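Local atomic coordinates of UL37 (Suid herpesvirus 1, PDB entry 4K70), a protein that serves as an inner tegument protein of the herpesvirus particle and is thought to control the intracellular trafficking of the virus. Residues V147-V153 with L194-R199. Numbering follows the deposited sequence.
Sequences VLAAPRV and LALAVR
With chi1 of R199 at -72°, its CG lies beside the backbone N, and the chain then runs extended to NE, laying the guanidinium across V153. V153 has CG1 anti to the backbone N (chi1 174°), which leaves CG2 beside that N and over the centre of one guanidinium face, 3.5 Å from R199 CZ. An arginine suits this place: its flat group accepts apolar packing on a face while the residue stays solvent-exposed. The same CG2 of V153 also meets L196 CD2 at 3.8 Å, so one branched residue serves both neighbours. Between these contacts A195 offers only a methyl, and the chain can come close enough for R152 O to lie 3.4 Å from A195 CB. P151 presses its ring on V198, P151 CB to V198 CG1 3.7 Å. Deeper in, the side chains of L148 and V198 cross at about a right angle, and V147 CB meets L194 CD2 at 3.7 Å. A sodium ion is modelled beside V153 and R199. Helix 208-223 packs on L194 and V198. In this mainly helical half of UL37, the end of helix 144-149 and residues 150-153 lie over helix 191-201, the chain turning at P151 through an inverse gamma turn closed by R152 N to A150 O.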
# COMPACT_ATOMS: atom_id res chain seq x y z
N VAL A 147 -7.31 -7.45 -15.51
CA VAL A 147 -8.38 -7.37 -14.50
C VAL A 147 -9.76 -7.30 -15.14
O VAL A 147 -10.72 -7.89 -14.63
CB VAL A 147 -8.22 -6.15 -13.59
CG1 VAL A 147 -9.45 -6.00 -12.70
CG2 VAL A 147 -6.96 -6.29 -12.75
N LEU A 148 -9.86 -6.58 -16.24
CA LEU A 148 -11.12 -6.46 -16.97
C LEU A 148 -11.60 -7.83 -17.45
O LEU A 148 -12.80 -8.12 -17.45
CB LEU A 148 -10.94 -5.52 -18.15
CG LEU A 148 -12.15 -5.22 -19.03
CD1 LEU A 148 -13.11 -4.29 -18.34
CD2 LEU A 148 -11.67 -4.62 -20.33
N ALA A 149 -10.65 -8.68 -17.86
CA ALA A 149 -10.96 -10.02 -18.34
C ALA A 149 -11.34 -10.96 -17.19
O ALA A 149 -12.26 -11.77 -17.33
CB ALA A 149 -9.79 -10.58 -19.14
N ALA A 150 -10.63 -10.84 -16.07
CA ALA A 150 -10.94 -11.62 -14.87
C ALA A 150 -10.99 -10.69 -13.67
O ALA A 150 -9.99 -10.52 -12.97
CB ALA A 150 -9.91 -12.71 -14.67
N PRO A 151 -12.16 -10.06 -13.43
CA PRO A 151 -12.32 -9.01 -12.42
C PRO A 151 -12.39 -9.55 -10.99
O PRO A 151 -13.42 -9.36 -10.31
CB PRO A 151 -13.66 -8.35 -12.81
CG PRO A 151 -14.42 -9.43 -13.48
CD PRO A 151 -13.39 -10.28 -14.21
N ARG A 152 -11.32 -10.18 -10.55
CA ARG A 152 -11.25 -10.74 -9.21
C ARG A 152 -11.13 -9.63 -8.15
O ARG A 152 -10.29 -8.74 -8.25
CB ARG A 152 -10.08 -11.73 -9.08
CG ARG A 152 -10.18 -12.57 -7.78
CD ARG A 152 -9.23 -13.77 -7.73
NE ARG A 152 -7.84 -13.41 -7.99
CZ ARG A 152 -7.24 -13.55 -9.17
NH1 ARG A 152 -7.91 -14.05 -10.20
NH2 ARG A 152 -5.97 -13.19 -9.31
N VAL A 153 -12.00 -9.71 -7.15
CA VAL A 153 -11.99 -8.77 -6.04
C VAL A 153 -11.18 -9.34 -4.89
O VAL A 153 -11.55 -10.36 -4.30
CB VAL A 153 -13.42 -8.45 -5.57
CG1 VAL A 153 -13.38 -7.57 -4.32
CG2 VAL A 153 -14.21 -7.78 -6.69
N LEU A 194 -11.10 -1.02 -9.90
CA LEU A 194 -11.35 -1.43 -11.27
C LEU A 194 -12.19 -2.70 -11.31
O LEU A 194 -13.19 -2.76 -12.02
CB LEU A 194 -10.02 -1.64 -12.04
CG LEU A 194 -10.14 -2.34 -13.38
CD1 LEU A 194 -11.08 -1.59 -14.30
CD2 LEU A 194 -8.77 -2.53 -14.06
N ALA A 195 -11.77 -3.72 -10.55
CA ALA A 195 -12.54 -4.97 -10.45
C ALA A 195 -13.97 -4.73 -9.96
O ALA A 195 -14.93 -5.31 -10.47
CB ALA A 195 -11.83 -5.95 -9.51
N LEU A 196 -14.11 -3.88 -8.94
CA LEU A 196 -15.44 -3.54 -8.43
C LEU A 196 -16.31 -2.86 -9.49
O LEU A 196 -17.50 -3.17 -9.60
CB LEU A 196 -15.34 -2.69 -7.17
CG LEU A 196 -14.81 -3.46 -5.94
CD1 LEU A 196 -14.43 -2.53 -4.80
CD2 LEU A 196 -15.80 -4.51 -5.49
N ALA A 197 -15.73 -1.94 -10.26
CA ALA A 197 -16.52 -1.27 -11.29
C ALA A 197 -16.92 -2.23 -12.41
O ALA A 197 -18.03 -2.16 -12.95
CB ALA A 197 -15.78 -0.05 -11.85
N VAL A 198 -16.00 -3.11 -12.78
CA VAL A 198 -16.28 -4.13 -13.79
C VAL A 198 -17.46 -5.00 -13.37
O VAL A 198 -18.33 -5.30 -14.18
CB VAL A 198 -15.05 -5.01 -14.09
CG1 VAL A 198 -15.40 -6.10 -15.10
CG2 VAL A 198 -13.91 -4.16 -14.61
N ARG A 199 -17.50 -5.40 -12.10
CA ARG A 199 -18.62 -6.19 -11.64
C ARG A 199 -19.97 -5.51 -11.85
O ARG A 199 -20.95 -6.16 -12.20
CB ARG A 199 -18.43 -6.62 -10.19
CG ARG A 199 -17.36 -7.67 -10.08
CD ARG A 199 -17.46 -8.51 -8.82
NE ARG A 199 -16.51 -9.61 -8.90
CZ ARG A 199 -16.21 -10.42 -7.89
NH1 ARG A 199 -16.79 -10.25 -6.71
NH2 ARG A 199 -15.33 -11.41 -8.06